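PDB 3ALJ: 2-methyl-3-hydroxypyridine-5-carboxylic acid oxygenase, which probably uses FAD, a reduced nicotinamide cofactor and molecular oxygen to hydroxylate and open the pyridine ring of its substrate in bacterial vitamin B6 breakdown. Local coordinates for residues A[60-63]-A[64-68]; A[115-119]-A[120-124]; A[226-229]-A[230-234]; A[309-312]-A[313-317]. One frame throughout, in Å; residues are numbered along the deposited sequence. Where two conformers were deposited one is given.

Interaction 1: A[60-63]-A[64-68]; sequences LRVL and EGLGA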
ATOM      1  N   LEU A  60      -1.812  -5.263  -9.798  1.00  7.62           N
ATOM      2  CA  LEU A  60      -2.660  -6.329 -10.266  1.00  8.29           C
ATOM      3  C   LEU A  60      -1.822  -7.392 -11.022  1.00  8.21           C
ATOM      4  O   LEU A  60      -2.134  -8.585 -10.889  1.00  8.80           O
ATOM      5  CB  LEU A  60      -3.813  -5.742 -11.123  1.00  8.78           C
ATOM      6  CG  LEU A  60      -4.782  -4.882 -10.346  1.00  7.75           C
ATOM      7  CD1 LEU A  60      -5.690  -4.154 -11.351  1.00 12.11           C
ATOM      8  CD2 LEU A  60      -5.621  -5.687  -9.331  1.00 10.68           C
ATOM      9  N   ARG A  61      -0.793  -6.966 -11.783  1.00  7.60           N
ATOM     10  CA  ARG A  61       0.077  -7.909 -12.506  1.00  7.72           C
ATOM     11  C   ARG A  61       0.919  -8.661 -11.473  1.00  9.96           C
ATOM     12  O   ARG A  61       1.152  -9.865 -11.691  1.00  9.37           O
ATOM     13  CB  ARG A  61       0.974  -7.078 -13.442  1.00  9.19           C
ATOM     14  CG  ARG A  61       0.242  -6.564 -14.725  1.00 10.03           C
ATOM     15  CD  ARG A  61      -0.289  -7.738 -15.612  1.00 10.35           C
ATOM     16  NE  ARG A  61       0.844  -8.260 -16.380  1.00 10.96           N
ATOM     17  CZ  ARG A  61       0.686  -9.032 -17.433  1.00 10.33           C
ATOM     18  NH1 ARG A  61      -0.489  -9.602 -17.631  1.00 12.15           N
ATOM     19  NH2 ARG A  61       1.775  -9.313 -18.187  1.00 11.32           N
ATOM     20  N   VAL A  62       1.348  -8.021 -10.365  1.00  8.26           N
ATOM     21  CA  VAL A  62       1.977  -8.830  -9.334  1.00  8.21           C
ATOM     22  C   VAL A  62       1.016  -9.898  -8.862  1.00  7.64           C
ATOM     23  O   VAL A  62       1.402 -11.081  -8.732  1.00  9.19           O
ATOM     24  CB  VAL A  62       2.423  -7.963  -8.143  1.00  8.04           C
ATOM     25  CG1 VAL A  62       2.945  -8.868  -6.986  1.00  9.71           C
ATOM     26  CG2 VAL A  62       3.544  -6.995  -8.542  1.00  8.22           C
ATOM     27  N   LEU A  63      -0.245  -9.528  -8.559  1.00  8.30           N
ATOM     28  CA  LEU A  63      -1.182 -10.544  -8.077  1.00  9.03           C
ATOM     29  C   LEU A  63      -1.361 -11.687  -9.056  1.00  9.65           C
ATOM     30  O   LEU A  63      -1.471 -12.866  -8.688  1.00  8.86           O
ATOM     31  CB  LEU A  63      -2.592  -9.918  -7.763  1.00  8.97           C
ATOM     32  CG  LEU A  63      -2.547  -9.017  -6.514  1.00  9.10           C
ATOM     33  CD1 LEU A  63      -3.801  -8.189  -6.502  1.00 10.18           C
ATOM     34  CD2 LEU A  63      -2.512  -9.895  -5.246  1.00 11.19           C
ATOM     35  N   GLU A  64      -1.417 -11.347 -10.361  1.00  8.80           N
ATOM     36  CA  GLU A  64      -1.429 -12.422 -11.392  1.00  8.61           C
ATOM     37  C   GLU A  64      -0.244 -13.322 -11.286  1.00  7.75           C
ATOM     38  O   GLU A  64      -0.380 -14.544 -11.386  1.00  9.45           O
ATOM     39  CB  GLU A  64      -1.490 -11.681 -12.757  1.00  9.36           C
ATOM     40  CG  GLU A  64      -1.690 -12.671 -13.903  1.00 12.87           C
ATOM     41  CD  GLU A  64      -1.789 -11.956 -15.333  1.00 13.19           C
ATOM     42  OE1 GLU A  64      -1.547 -12.741 -16.276  1.00 16.83           O
ATOM     43  OE2 GLU A  64      -2.065 -10.745 -15.375  1.00 14.68           O
ATOM     44  N   GLY A  65       0.955 -12.720 -11.195  1.00  7.83           N
ATOM     45  CA  GLY A  65       2.233 -13.490 -11.042  1.00  8.19           C
ATOM     46  C   GLY A  65       2.209 -14.317  -9.748  1.00  9.59           C
ATOM     47  O   GLY A  65       2.916 -15.320  -9.710  1.00 12.15           O
ATOM     48  N   LEU A  66       1.436 -13.936  -8.745  1.00  9.01           N
ATOM     49  CA  LEU A  66       1.398 -14.701  -7.490  1.00  9.34           C
ATOM     50  C   LEU A  66       0.259 -15.690  -7.511  1.00 10.49           C
ATOM     51  O   LEU A  66       0.088 -16.392  -6.528  1.00 11.13           O
ATOM     52  CB  LEU A  66       1.116 -13.716  -6.335  1.00  9.91           C
ATOM     53  CG  LEU A  66       2.124 -12.612  -6.089  1.00 10.61           C
ATOM     54  CD1 LEU A  66       1.537 -11.898  -4.799  1.00  9.93           C
ATOM     55  CD2 LEU A  66       3.520 -13.246  -5.763  1.00  9.63           C
ATOM     56  N   GLY A  67      -0.591 -15.776  -8.567  1.00  9.05           N
ATOM     57  CA  GLY A  67      -1.762 -16.700  -8.460  1.00 10.68           C
ATOM     58  C   GLY A  67      -2.824 -16.277  -7.518  1.00 11.52           C
ATOM     59  O   GLY A  67      -3.592 -17.092  -6.967  1.00 13.69           O
ATOM     60  N   ALA A  68      -2.949 -14.945  -7.318  1.00 12.06           N
ATOM     61  CA  ALA A  68      -3.924 -14.395  -6.366  1.00 13.47           C
ATOM     62  C   ALA A  68      -4.834 -13.298  -6.995  1.00 12.21           C
ATOM     63  O   ALA A  68      -5.645 -12.693  -6.270  1.00 14.63           O
ATOM     64  CB  ALA A  68      -3.247 -13.867  -5.187  1.00 14.88           C
TER

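Interaction 2: A[115-119]-A[120-124]; sequences NRARA and LGVDI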
ATOM      1  N   ASN A 115      -4.219 -16.374   2.007  1.00 10.05           N
ATOM      2  CA  ASN A 115      -4.857 -17.681   1.551  1.00 11.72           C
ATOM      3  C   ASN A 115      -3.925 -18.290   0.532  1.00 12.76           C
ATOM      4  O   ASN A 115      -3.749 -19.550   0.583  1.00 14.79           O
ATOM      5  CB  ASN A 115      -6.240 -17.417   0.991  1.00 13.92           C
ATOM      6  CG  ASN A 115      -7.308 -17.067   2.097  1.00 14.36           C
ATOM      7  OD1 ASN A 115      -8.370 -16.568   1.769  1.00 22.80           O
ATOM      8  ND2 ASN A 115      -6.990 -17.304   3.352  1.00 18.14           N
ATOM      9  N   ARG A 116      -3.292 -17.521  -0.339  1.00 10.63           N
ATOM     10  CA  ARG A 116      -2.411 -18.067  -1.333  1.00  9.89           C
ATOM     11  C   ARG A 116      -1.127 -18.570  -0.721  1.00  9.83           C
ATOM     12  O   ARG A 116      -0.646 -19.639  -1.082  1.00 10.50           O
ATOM     13  CB  ARG A 116      -2.168 -16.976  -2.460  1.00 10.88           C
ATOM     14  CG  ARG A 116      -1.192 -17.352  -3.450  1.00 11.06           C
ATOM     15  CD  ARG A 116      -1.657 -18.651  -4.268  1.00 11.81           C
ATOM     16  NE  ARG A 116      -0.737 -18.851  -5.344  1.00 10.97           N
ATOM     17  CZ  ARG A 116      -0.613 -20.057  -5.951  1.00 14.17           C
ATOM     18  NH1 ARG A 116      -1.385 -21.100  -5.557  1.00 14.49           N
ATOM     19  NH2 ARG A 116       0.259 -20.236  -6.884  1.00 14.87           N
ATOM     20  N   ALA A 117      -0.541 -17.831   0.244  1.00 10.76           N
ATOM     21  CA  ALA A 117       0.645 -18.336   0.911  1.00  9.74           C
ATOM     22  C   ALA A 117       0.332 -19.657   1.648  1.00 11.21           C
ATOM     23  O   ALA A 117       1.200 -20.560   1.584  1.00 12.97           O
ATOM     24  CB  ALA A 117       1.107 -17.267   1.928  1.00  9.54           C
ATOM     25  N   ARG A 118      -0.838 -19.777   2.262  1.00 12.49           N
ATOM     26  CA  ARG A 118      -1.188 -21.022   2.994  1.00 15.32           C
ATOM     27  C   ARG A 118      -1.361 -22.112   1.942  1.00 15.60           C
ATOM     28  O   ARG A 118      -0.844 -23.278   2.204  1.00 18.99           O
ATOM     29  CB  ARG A 118      -2.417 -20.816   3.799  1.00 15.73           C
ATOM     30  CG  ARG A 118      -2.164 -19.994   4.978  1.00 17.78           C
ATOM     31  CD  ARG A 118      -3.479 -19.951   5.778  1.00 22.35           C
ATOM     32  NE  ARG A 118      -3.347 -19.277   7.074  1.00 23.46           N
ATOM     33  CZ  ARG A 118      -4.324 -18.567   7.674  1.00 23.97           C
ATOM     34  NH1 ARG A 118      -4.082 -18.041   8.873  1.00 28.96           N
ATOM     35  NH2 ARG A 118      -5.551 -18.438   7.172  1.00 27.59           N
ATOM     36  N   ALA A 119      -2.060 -21.846   0.821  1.00 14.98           N
ATOM     37  CA  ALA A 119      -2.245 -22.888  -0.202  1.00 15.70           C
ATOM     38  C   ALA A 119      -0.906 -23.417  -0.682  1.00 15.12           C
ATOM     39  O   ALA A 119      -0.799 -24.623  -1.048  1.00 18.06           O
ATOM     40  CB  ALA A 119      -3.063 -22.396  -1.354  1.00 17.89           C
ATOM     41  N   LEU A 120       0.175 -22.614  -0.785  1.00 14.11           N
ATOM     42  CA  LEU A 120       1.439 -23.019  -1.259  1.00 13.01           C
ATOM     43  C   LEU A 120       2.346 -23.669  -0.154  1.00 12.14           C
ATOM     44  O   LEU A 120       3.414 -24.168  -0.494  1.00 14.73           O
ATOM     45  CB  LEU A 120       2.183 -21.814  -1.846  1.00 13.00           C
ATOM     46  CG  LEU A 120       1.605 -21.332  -3.179  1.00 14.72           C
ATOM     47  CD1 LEU A 120       2.243 -19.995  -3.431  1.00 13.12           C
ATOM     48  CD2 LEU A 120       2.015 -22.341  -4.257  1.00 18.55           C
ATOM     49  N   GLY A 121       1.843 -23.666   1.083  1.00 14.54           N
ATOM     50  CA  GLY A 121       2.663 -24.227   2.142  1.00 15.75           C
ATOM     51  C   GLY A 121       3.759 -23.312   2.640  1.00 16.49           C
ATOM     52  O   GLY A 121       4.779 -23.774   3.202  1.00 18.82           O
ATOM     53  N   VAL A 122       3.644 -21.982   2.511  1.00 14.22           N
ATOM     54  CA  VAL A 122       4.593 -21.143   3.241  1.00 13.37           C
ATOM     55  C   VAL A 122       4.331 -21.306   4.767  1.00 11.78           C
ATOM     56  O   VAL A 122       3.182 -21.322   5.261  1.00 14.70           O
ATOM     57  CB  VAL A 122       4.294 -19.700   2.898  1.00 13.29           C
ATOM     58  CG1 VAL A 122       5.075 -18.695   3.680  1.00 13.48           C
ATOM     59  CG2 VAL A 122       4.582 -19.459   1.424  1.00 15.65           C
ATOM     60  N   ASP A 123       5.466 -21.467   5.482  1.00 14.56           N
ATOM     61  CA  ASP A 123       5.367 -21.604   6.929  1.00 14.73           C
ATOM     62  C   ASP A 123       5.223 -20.176   7.504  1.00 14.88           C
ATOM     63  O   ASP A 123       6.211 -19.428   7.544  1.00 16.88           O
ATOM     64  CB  ASP A 123       6.677 -22.245   7.366  1.00 13.85           C
ATOM     65  CG  ASP A 123       6.767 -22.508   8.833  1.00 20.56           C
ATOM     66  OD1 ASP A 123       5.898 -22.068   9.582  1.00 26.05           O
ATOM     67  OD2 ASP A 123       7.762 -23.203   9.189  1.00 29.09           O
ATOM     68  N   ILE A 124       4.084 -19.871   8.082  1.00 12.32           N
ATOM     69  CA  ILE A 124       3.812 -18.548   8.654  1.00 12.35           C
ATOM     70  C   ILE A 124       3.704 -18.701  10.157  1.00 13.41           C
ATOM     71  O   ILE A 124       3.010 -19.591  10.700  1.00 14.36           O
ATOM     72  CB  ILE A 124       2.442 -18.031   8.179  1.00 14.38           C
ATOM     73  CG1 ILE A 124       2.528 -17.789   6.633  1.00 14.70           C
ATOM     74  CG2 ILE A 124       2.105 -16.736   8.860  1.00 13.83           C
ATOM     75  CD1 ILE A 124       1.148 -17.454   6.039  1.00 18.40           C
TER

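Interaction 3: A[226-229]-A[230-234]; sequences LMAP and AADPR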
ATOM      1  N   LEU A 226     -11.094  10.663   5.303  1.00  8.70           N
ATOM      2  CA  LEU A 226     -11.547  11.997   5.789  1.00  9.18           C
ATOM      3  C   LEU A 226     -10.298  12.768   6.149  1.00  9.62           C
ATOM      4  O   LEU A 226      -9.605  12.359   7.130  1.00  9.76           O
ATOM      5  CB  LEU A 226     -12.542  11.880   6.977  1.00  9.83           C
ATOM      6  CG  LEU A 226     -14.012  11.720   6.651  1.00 12.62           C
ATOM      7  CD1 LEU A 226     -14.335  10.594   5.749  1.00 13.89           C
ATOM      8  CD2 LEU A 226     -14.782  11.497   8.045  1.00 16.06           C
ATOM      9  N   MET A 227      -9.912  13.814   5.413  1.00  8.85           N
ATOM     10  CA  MET A 227      -8.657  14.489   5.615  1.00  8.26           C
ATOM     11  C   MET A 227      -8.841  15.912   6.036  1.00  8.05           C
ATOM     12  O   MET A 227      -9.481  16.750   5.312  1.00  9.37           O
ATOM     13  CB  MET A 227      -7.963  14.437   4.296  1.00 10.59           C
ATOM     14  CG  MET A 227      -7.825  13.050   3.793  1.00 16.83           C
ATOM     15  SD  MET A 227      -6.972  12.979   2.200  1.00 17.91           S
ATOM     16  CE  MET A 227      -7.909  11.696   1.280  1.00 22.68           C
ATOM     17  N   ALA A 228      -8.292  16.309   7.197  1.00  9.32           N
ATOM     18  CA  ALA A 228      -8.252  17.687   7.688  1.00 10.03           C
ATOM     19  C   ALA A 228      -6.949  17.806   8.448  1.00 11.38           C
ATOM     20  O   ALA A 228      -6.417  16.783   8.955  1.00 10.39           O
ATOM     21  CB  ALA A 228      -9.402  17.890   8.655  1.00 11.84           C
ATOM     22  N   PRO A 229      -6.434  19.035   8.537  1.00 11.75           N
ATOM     23  CA  PRO A 229      -5.138  19.238   9.184  1.00 12.44           C
ATOM     24  C   PRO A 229      -5.256  18.935  10.717  1.00 12.08           C
ATOM     25  O   PRO A 229      -6.322  19.061  11.331  1.00 12.89           O
ATOM     26  CB  PRO A 229      -4.932  20.745   9.062  1.00 15.07           C
ATOM     27  CG  PRO A 229      -5.887  21.217   8.016  1.00 17.60           C
ATOM     28  CD  PRO A 229      -6.983  20.287   7.978  1.00 14.58           C
ATOM     29  N   ALA A 230      -4.137  18.506  11.283  1.00 12.66           N
ATOM     30  CA  ALA A 230      -4.132  18.163  12.721  1.00 12.24           C
ATOM     31  C   ALA A 230      -4.412  19.406  13.549  1.00 13.57           C
ATOM     32  O   ALA A 230      -4.989  19.245  14.662  1.00 15.68           O
ATOM     33  CB  ALA A 230      -2.754  17.619  13.124  1.00 14.95           C
ATOM     34  N   ALA A 231      -4.080  20.581  13.040  1.00 13.07           N
ATOM     35  CA  ALA A 231      -4.429  21.850  13.716  1.00 15.40           C
ATOM     36  C   ALA A 231      -5.941  22.134  13.797  1.00 18.16           C
ATOM     37  O   ALA A 231      -6.370  23.096  14.481  1.00 18.75           O
ATOM     38  CB  ALA A 231      -3.655  23.016  13.031  1.00 18.30           C
ATOM     39  N   ASP A 232      -6.805  21.355  13.125  1.00 14.62           N
ATOM     40  CA  ASP A 232      -8.223  21.518  13.136  1.00 14.05           C
ATOM     41  C   ASP A 232      -8.754  20.535  14.145  1.00 15.48           C
ATOM     42  O   ASP A 232      -8.825  19.326  13.865  1.00 15.16           O
ATOM     43  CB  ASP A 232      -8.796  21.295  11.726  1.00 13.06           C
ATOM     44  CG  ASP A 232     -10.326  21.157  11.744  1.00 16.94           C
ATOM     45  OD1 ASP A 232     -11.036  21.314  12.780  1.00 16.13           O
ATOM     46  OD2 ASP A 232     -10.907  20.957  10.635  1.00 17.28           O
ATOM     47  N   PRO A 233      -9.170  21.018  15.361  1.00 16.21           N
ATOM     48  CA  PRO A 233      -9.507  20.031  16.385  1.00 18.08           C
ATOM     49  C   PRO A 233     -10.796  19.237  16.100  1.00 19.18           C
ATOM     50  O   PRO A 233     -10.965  18.125  16.614  1.00 22.24           O
ATOM     51  CB  PRO A 233      -9.658  20.932  17.656  1.00 19.02           C
ATOM     52  CG  PRO A 233     -10.094  22.243  17.163  1.00 21.49           C
ATOM     53  CD  PRO A 233      -9.279  22.419  15.864  1.00 19.32           C
ATOM     54  N   ARG A 234     -11.717  19.774  15.294  1.00 14.90           N
ATOM     55  CA  ARG A 234     -12.912  19.068  14.980  1.00 14.80           C
ATOM     56  C   ARG A 234     -12.718  18.092  13.809  1.00 13.04           C
ATOM     57  O   ARG A 234     -13.102  16.954  13.875  1.00 14.13           O
ATOM     58  CB  ARG A 234     -14.016  20.032  14.624  1.00 17.21           C
ATOM     59  CG  ARG A 234     -14.306  21.064  15.804  1.00 20.21           C
ATOM     60  CD  ARG A 234     -15.582  21.888  15.485  1.00 21.36           C
ATOM     61  NE  ARG A 234     -16.771  21.012  15.418  1.00 25.38           N
ATOM     62  CZ  ARG A 234     -17.957  21.403  14.924  1.00 31.92           C
ATOM     63  NH1 ARG A 234     -18.141  22.675  14.553  1.00 29.21           N
ATOM     64  NH2 ARG A 234     -18.982  20.566  14.896  1.00 25.63           N
TER

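Interaction 4: A[309-312]-A[313-317]; sequences FSLS and QDLEE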
ATOM      1  N   PHE A 309       8.139  -8.801  -5.746  1.00  8.83           N
ATOM      2  CA  PHE A 309       8.112  -9.795  -6.794  1.00  8.20           C
ATOM      3  C   PHE A 309       9.341  -9.730  -7.635  1.00  9.47           C
ATOM      4  O   PHE A 309       9.862 -10.815  -8.026  1.00 11.18           O
ATOM      5  CB  PHE A 309       6.829  -9.490  -7.695  1.00  9.55           C
ATOM      6  CG  PHE A 309       6.539 -10.590  -8.703  1.00  7.68           C
ATOM      7  CD1 PHE A 309       5.813 -11.708  -8.310  1.00 12.04           C
ATOM      8  CD2 PHE A 309       7.097 -10.480  -9.988  1.00 10.64           C
ATOM      9  CE1 PHE A 309       5.587 -12.734  -9.229  1.00 14.50           C
ATOM     10  CE2 PHE A 309       6.866 -11.500 -10.951  1.00 11.70           C
ATOM     11  CZ  PHE A 309       6.165 -12.607 -10.564  1.00 13.99           C
ATOM     12  N   SER A 310       9.837  -8.534  -7.891  1.00  9.77           N
ATOM     13  CA  SER A 310      11.059  -8.336  -8.691  1.00  8.66           C
ATOM     14  C   SER A 310      12.261  -8.973  -8.003  1.00 10.16           C
ATOM     15  O   SER A 310      13.169  -9.496  -8.698  1.00 11.09           O
ATOM     16  CB  SER A 310      11.357  -6.864  -8.904  1.00  9.37           C
ATOM     17  OG  SER A 310      10.283  -6.319  -9.712  1.00 10.96           O
ATOM     18  N   LEU A 311      12.323  -8.939  -6.688  1.00 10.77           N
ATOM     19  CA  LEU A 311      13.414  -9.629  -5.910  1.00  9.44           C
ATOM     20  C   LEU A 311      13.437 -11.063  -6.314  1.00 10.19           C
ATOM     21  O   LEU A 311      14.544 -11.670  -6.564  1.00 11.01           O
ATOM     22  CB  LEU A 311      13.148  -9.407  -4.357  1.00  9.48           C
ATOM     23  CG  LEU A 311      14.233 -10.100  -3.500  1.00  9.83           C
ATOM     24  CD1 LEU A 311      15.614  -9.531  -3.702  1.00 13.24           C
ATOM     25  CD2 LEU A 311      13.787  -9.878  -2.054  1.00 13.16           C
ATOM     26  N   SER A 312      12.286 -11.706  -6.288  1.00 10.94           N
ATOM     27  CA  SER A 312      12.183 -13.128  -6.677  0.50  9.65           C
ATOM     28  C   SER A 312      12.701 -13.397  -8.070  1.00 11.40           C
ATOM     29  O   SER A 312      13.353 -14.435  -8.295  1.00 12.90           O
ATOM     30  CB  SER A 312      10.756 -13.720  -6.440  0.50  9.57           C
ATOM     31  OG  SER A 312       9.823 -13.419  -7.485  0.50  8.27           O
ATOM     32  N   GLN A 313      12.415 -12.479  -8.981  1.00 11.70           N
ATOM     33  CA  GLN A 313      12.906 -12.624 -10.376  1.00 13.11           C
ATOM     34  C   GLN A 313      14.418 -12.578 -10.417  1.00 12.98           C
ATOM     35  O   GLN A 313      15.041 -13.476 -11.057  1.00 13.63           O
ATOM     36  CB  GLN A 313      12.356 -11.513 -11.238  1.00 12.00           C
ATOM     37  CG  GLN A 313      10.828 -11.582 -11.485  1.00 10.65           C
ATOM     38  CD  GLN A 313      10.412 -10.380 -12.280  1.00  9.90           C
ATOM     39  OE1 GLN A 313      10.831  -9.232 -12.064  1.00 11.36           O
ATOM     40  NE2 GLN A 313       9.498 -10.638 -13.222  1.00 13.04           N
ATOM     41  N   ASP A 314      15.062 -11.656  -9.710  1.00 12.07           N
ATOM     42  CA  ASP A 314      16.509 -11.559  -9.810  1.00 11.55           C
ATOM     43  C   ASP A 314      17.187 -12.716  -9.114  1.00 12.48           C
ATOM     44  O   ASP A 314      18.368 -12.998  -9.552  1.00 13.68           O
ATOM     45  CB  ASP A 314      16.953 -10.208  -9.242  1.00 12.25           C
ATOM     46  CG  ASP A 314      16.901  -9.132 -10.234  1.00 15.83           C
ATOM     47  OD1 ASP A 314      17.844  -9.121 -11.061  1.00 19.26           O
ATOM     48  OD2 ASP A 314      16.061  -8.195 -10.235  1.00 16.23           O
ATOM     49  N   LEU A 315      16.521 -13.434  -8.208  1.00 12.58           N
ATOM     50  CA  LEU A 315      17.085 -14.572  -7.500  1.00 12.75           C
ATOM     51  C   LEU A 315      17.044 -15.794  -8.398  1.00 13.25           C
ATOM     52  O   LEU A 315      17.559 -16.859  -7.984  1.00 15.13           O
ATOM     53  CB  LEU A 315      16.372 -14.832  -6.145  1.00 13.45           C
ATOM     54  CG  LEU A 315      16.820 -13.749  -5.156  1.00 10.51           C
ATOM     55  CD1 LEU A 315      15.728 -13.718  -4.038  1.00 12.91           C
ATOM     56  CD2 LEU A 315      18.223 -14.112  -4.548  1.00 13.00           C
ATOM     57  N   GLU A 316      16.485 -15.698  -9.632  1.00 13.43           N
ATOM     58  CA  GLU A 316      16.421 -16.877 -10.531  1.00 14.97           C
ATOM     59  C   GLU A 316      17.533 -16.743 -11.547  1.00 18.60           C
ATOM     60  O   GLU A 316      17.465 -17.533 -12.533  1.00 22.60           O
ATOM     61  CB  GLU A 316      15.029 -16.892 -11.314  1.00 13.64           C
ATOM     62  CG  GLU A 316      13.874 -17.280 -10.445  1.00 17.38           C
ATOM     63  CD  GLU A 316      14.154 -18.647  -9.830  1.00 22.93           C
ATOM     64  OE1 GLU A 316      14.260 -19.652 -10.579  1.00 29.05           O
ATOM     65  OE2 GLU A 316      14.336 -18.741  -8.603  1.00 18.80           O
ATOM     66  N   GLU A 317      18.473 -15.816 -11.425  1.00 21.97           N
ATOM     67  CA  GLU A 317      19.464 -15.641 -12.494  1.00 23.89           C
ATOM     68  C   GLU A 317      20.709 -16.508 -12.421  1.00 27.54           C
ATOM     69  O   GLU A 317      21.602 -16.374 -13.284  1.00 28.93           O
ATOM     70  CB  GLU A 317      19.881 -14.213 -12.697  1.00 23.26           C
ATOM     71  CG  GLU A 317      18.716 -13.285 -12.988  1.00 25.29           C
ATOM     72  CD  GLU A 317      18.325 -13.280 -14.431  1.00 36.25           C
ATOM     73  OE1 GLU A 317      19.145 -13.707 -15.300  1.00 39.14           O
ATOM     74  OE2 GLU A 317      17.219 -12.809 -14.706  1.00 39.38           O
TER
HETATM   75  O   HOH W   1      10.046  -6.499 -12.457  1.00 11.41           O
HETATM   76  O   HOH W   2      13.545 -16.856  -6.799  1.00 14.60           O

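Interaction 1: A[60-63]-A[64-68]
R61 and E64, one helical turn apart at the end of helix 57-65, run side by side and form a salt bridge. R61 NH1 lies 3.0 Å from E64 OE2, but the N-H...O angle is only 130° and the carboxylate stands 85° from the guanidinium plane, so the two groups do not pair flat. The arginine chain folds back through bends at chi2 (-61°) and chi3, which also leaves its CD 3.5 Å from E64 OE2. A second carboxylate, D369, takes R61 NH2, and the guanidinium is thus shared between two acids.

Backbone bonds then close the helix. E64 N and G65 N reach L60 O and R61 O in regular helical fashion, while L66 N makes weak bonds to V62 O and L63 O. A68 N turns back to L63 O at 2.9 Å, and G67, with positive phi, completes a Schellman motif. A68 at the same time is the N-cap of the helix that follows.

Apolar contacts are fewer: V62 CG1 meets L66 CG at 3.9 Å, and L63 CD2 meets A68 CB at 4.0 Å. V62 and L66 face helices 21-32 and 300-314, L63 packs on L109 and L113 of helix 106-119, and the turn therefore packs against all three helices.

Interaction 2: A[115-119]-A[120-124]
L120 lies over one face of the R116 guanidinium, its CG 3.7 Å above the plane and over the centre of the group. R116 reaches this place because CG is anti to the backbone N (chi1 174°) and the chain then bends at chi2 (63°), bringing NE within 3.7 Å of L120 CD1. L120 holds its own CG beside its backbone N, which sets the two methyls against the flat group while CG lies 3.5 Å from R116 O. The polar rim of the guanidinium is held by L66 O at NE and Q32 OE1 at NH2. Were R116 an alanine, L66 O and Q32 OE1 would probably lose this donor and a gap would open beside L120.

A117 CB touches V122 CB and I124 CD1, both at 4.1 Å; I124 CD1 reaches back to the helix. V122 N donates to A117 O at 3.0 Å across G121, whose positive phi ends the helix in a Schellman motif. The turn joins helix 106-119 to strand 123-125, the edge strand that pairs in parallel with 36-40, as in the Rossmann-like sheet of FAD-binding domains.

Interaction 3: A[226-229]-A[230-234]
D232 folds back over P229 and A228 at a type I beta turn that runs from P229 to D232. Its backbone N donates to P229 O at 3.0 Å with an N-H...O angle of 161°, although the donor stands well above the carbonyl plane, 56° out of it. The side chain continues from there. CB sits 3.4 Å from the same P229 O and 4.3 Å from CD of the proline ring. CG is anti to the backbone N (chi1 168°), a setting that directs the carboxylate back toward the end of the strand. Of the two oxygens at its tip, OD2 approaches the methyl of A228 at 3.9 Å, whereas OD1 looks to the following chain: it accepts a hydrogen bond from G235 N, and a weak one, 3.0 Å, from R234 N that makes an Asx turn. One carboxylate oxygen therefore gathers two backbone N-H groups of the loop while the other rests against carbon.

The turn leaves strand 221-228 in the seven-stranded sheet. A230 N bonds to D177 of strand 170-185, A228 O accepts from Y267 of strand 267-275, and R234 pairs with D241 and with E243 of helix 242-248, tying the loop to its neighbours.

Interaction 4: A[309-312]-A[313-317]
Q313 crosses F309 obliquely at the C-terminal end of helix 300-314, which runs on into a type I beta turn from D314 to E317. Its backbone N bonds to F309 O at 3.2 Å. With CG anti to the carbonyl carbon (chi1 -68°) and the chain extended beyond it, the amide arrives at the edge of the phenyl ring: NE2 stands 3.6 Å from F309 CE2, near the ring plane, with amide and ring tilted 61° to each other. The amide ends are gripped by others. NE2 donates to P370 O, OE1 accepts from R331, and a water donates to both Q313 OE1 and S310 OG, the latter also held by V306 O. A leucine in place of Q313 would probably leave P370 O and the R331 guanidinium each short of a partner and deprive the bridging water of one acceptor.

D314 follows, its N bonded to S310 O at 3.0 Å and its carboxylate in a salt bridge with R331 of helix 321-349; R331 thus serves two successive residues. L315 N bonds to L311 O at 3.1 Å, and to S312 O weakly. Its side chain crosses that of L311, CD1 meeting L311 CG at 4.0 Å; L311 packs on V153 and L315 on L151, both of strand 151-154.

Within the turn E316 N bonds to Q313 O. E316 turns its carboxylate to R12, while its CG rests 3.6 Å from S312 O.

Along the chain the four contacts follow one another in series. Interactions 1, 2 and 4 form one cluster, with interaction 1 in the middle, its centre 15 Å from each of the other two. It touches interaction 2 through L66 and R116, and L66 CD2 packs against F309 CD1 of interaction 4 at 3.8 Å. Interactions 2 and 4 do not touch; their nearest atoms are about 9 Å apart. Helix 21-32 lies against all three, so the cluster packs three helix ends of the FAD-binding part of the fold against it. Interaction 3, with centres 37 to 43 Å from the others, lies across the chain's centre and belongs to the separate seven-stranded sheet.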